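Glutathione S-transferase-3 (Necator americanus, PDB 3W8S) probably catalyses the conjugation of glutathione to electrophilic halide-bearing substrates, with release of the halide. Local coordinates at residues L54-K59 / A68-K73. Numbering follows the deposited sequence.
Sequences LEVDGK and ARFVAK
Leu54 and Val56 of the strand meet Phe70 of the helix, and Leu54 also meets Val71; the 54-56 part of strand 53-56 and the 68-73 part of helix 64-75 have axes that approach to 11.0 Å, at an angle of 42° between their chain directions. After Val56 the strand reverses through a type I' turn closed by Lys59 N to Val56 O and Val56 N to Lys59 O; Gly58 takes its third position with a positive phi of 84°, a backbone conformation that suits glycine. Paired with strand 59-62, this makes a beta hairpin at the edge of the four-stranded sheet.

Phe70 reaches over from the helix with CG anti to its backbone N (chi1 177°), and the ring lies obliquely against both strand residues. Its CE2 is 3.7 Å from Val56 CG2, the two side chains approaching from opposite directions, while CD2 is 3.9 Å from Leu54 CD2 on a side chain running nearly at right angles to it. The same Leu54 methyl lies 3.8 Å from Val71 CG2 and so touches two successive helix residues. Phe22 of helix 16-25 touches both Leu54 and Val71, and Leu61 of the hairpin's second strand touches Phe70. Phe83 of the second subunit packs on Val56.

This is the packing of helix 64-75 on the sheet of the thioredoxin-like N-terminal domain; the side chain of Leu54 lies about 10 Å from the bound glutathione. All four touching residues are buried and meet through carbon atoms alone, so the strand-helix interface rests on dispersion and exclusion of water.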
loop_
_atom_site.group_PDB
_atom_site.type_symbol
_atom_site.label_atom_id
_atom_site.label_comp_id
_atom_site.label_asym_id
_atom_site.label_seq_id
_atom_site.Cartn_x
_atom_site.Cartn_y
_atom_site.Cartn_z
ATOM N N LEU A 54 14.856 -5.490 -1.590
ATOM C CA LEU A 54 15.578 -6.222 -0.577
ATOM C C LEU A 54 15.963 -7.588 -1.193
ATOM O O LEU A 54 15.149 -8.219 -1.849
ATOM C CB LEU A 54 14.686 -6.480 0.671
ATOM C CG LEU A 54 15.388 -7.155 1.886
ATOM C CD1 LEU A 54 16.236 -6.132 2.597
ATOM C CD2 LEU A 54 14.349 -7.695 2.920
ATOM N N GLU A 55 17.189 -8.025 -0.948
ATOM C CA GLU A 55 17.561 -9.375 -1.316
ATOM C C GLU A 55 17.808 -10.209 -0.025
ATOM O O GLU A 55 18.512 -9.765 0.871
ATOM C CB GLU A 55 18.827 -9.294 -2.241
ATOM C CG GLU A 55 19.018 -10.574 -3.011
ATOM C CD GLU A 55 20.167 -10.418 -4.006
ATOM O OE1 GLU A 55 20.157 -9.445 -4.783
ATOM O OE2 GLU A 55 21.074 -11.236 -3.944
ATOM N N VAL A 56 17.110 -11.334 0.120
ATOM C CA VAL A 56 17.101 -12.096 1.385
ATOM C C VAL A 56 17.666 -13.468 0.957
ATOM O O VAL A 56 16.989 -14.179 0.211
ATOM C CB VAL A 56 15.653 -12.391 1.908
ATOM C CG1 VAL A 56 15.707 -13.167 3.242
ATOM C CG2 VAL A 56 14.881 -11.117 2.066
ATOM N N ASP A 57 18.888 -13.789 1.373
ATOM C CA ASP A 57 19.643 -14.948 0.857
ATOM C C ASP A 57 19.468 -15.110 -0.639
ATOM O O ASP A 57 19.054 -16.160 -1.081
ATOM C CB ASP A 57 19.250 -16.267 1.560
ATOM C CG ASP A 57 19.623 -16.273 3.020
ATOM O OD1 ASP A 57 20.704 -15.761 3.414
ATOM O OD2 ASP A 57 18.779 -16.711 3.786
ATOM N N GLY A 58 19.702 -14.052 -1.402
ATOM C CA GLY A 58 19.640 -14.168 -2.839
ATOM C C GLY A 58 18.223 -14.038 -3.450
ATOM O O GLY A 58 18.094 -13.931 -4.663
ATOM N N LYS A 59 17.174 -13.995 -2.650
ATOM C CA LYS A 59 15.801 -13.862 -3.197
ATOM C C LYS A 59 15.376 -12.381 -3.210
ATOM O O LYS A 59 15.463 -11.732 -2.166
ATOM C CB LYS A 59 14.831 -14.648 -2.310
ATOM C CG LYS A 59 15.113 -16.165 -2.245
ATOM C CD LYS A 59 14.132 -16.871 -1.282
ATOM C CE LYS A 59 14.327 -16.480 0.199
ATOM N NZ LYS A 59 13.397 -17.244 1.082
ATOM N N ALA A 68 9.343 -3.351 4.276
ATOM C CA ALA A 68 9.351 -2.886 5.672
ATOM C C ALA A 68 8.553 -3.872 6.518
ATOM O O ALA A 68 8.981 -4.260 7.619
ATOM C CB ALA A 68 8.767 -1.488 5.805
ATOM N N ARG A 69 7.386 -4.272 6.006
ATOM C CA ARG A 69 6.551 -5.228 6.741
ATOM C C ARG A 69 7.271 -6.574 6.958
ATOM O O ARG A 69 7.233 -7.124 8.049
ATOM C CB ARG A 69 5.121 -5.470 6.090
ATOM C CG ARG A 69 4.234 -6.393 6.927
ATOM C CD ARG A 69 2.882 -6.671 6.269
ATOM N NE ARG A 69 2.299 -5.366 6.007
ATOM C CZ ARG A 69 2.232 -4.741 4.841
ATOM N NH1 ARG A 69 2.670 -5.279 3.678
ATOM N NH2 ARG A 69 1.751 -3.541 4.879
ATOM N N PHE A 70 7.853 -7.096 5.903
ATOM C CA PHE A 70 8.598 -8.340 5.980
ATOM C C PHE A 70 9.689 -8.287 7.097
ATOM O O PHE A 70 9.743 -9.197 7.947
ATOM C CB PHE A 70 9.293 -8.632 4.647
ATOM C CG PHE A 70 10.162 -9.892 4.682
ATOM C CD1 PHE A 70 9.578 -11.157 4.699
ATOM C CD2 PHE A 70 11.560 -9.794 4.674
ATOM C CE1 PHE A 70 10.369 -12.326 4.758
ATOM C CE2 PHE A 70 12.364 -10.950 4.753
ATOM C CZ PHE A 70 11.762 -12.233 4.774
ATOM N N VAL A 71 10.532 -7.241 7.075
ATOM C CA VAL A 71 11.629 -7.061 8.061
ATOM C C VAL A 71 11.035 -6.793 9.470
ATOM O O VAL A 71 11.511 -7.391 10.493
ATOM C CB VAL A 71 12.572 -5.921 7.577
ATOM C CG1 VAL A 71 13.659 -5.615 8.573
ATOM C CG2 VAL A 71 13.351 -6.457 6.338
ATOM N N ALA A 72 10.033 -5.910 9.541
ATOM C CA ALA A 72 9.422 -5.639 10.836
ATOM C C ALA A 72 8.868 -6.934 11.435
ATOM O O ALA A 72 8.953 -7.104 12.636
ATOM C CB ALA A 72 8.320 -4.610 10.726
ATOM N N LYS A 73 8.292 -7.833 10.626
ATOM C CA LYS A 73 7.663 -9.036 11.198
ATOM C C LYS A 73 8.821 -9.966 11.698
ATOM O O LYS A 73 8.675 -10.617 12.748
ATOM C CB LYS A 73 6.727 -9.832 10.202
ATOM C CG LYS A 73 5.246 -9.290 9.982
ATOM C CD LYS A 73 4.357 -9.992 8.843
ATOM C CE LYS A 73 2.990 -9.346 8.552
ATOM N NZ LYS A 73 2.527 -8.216 9.516
#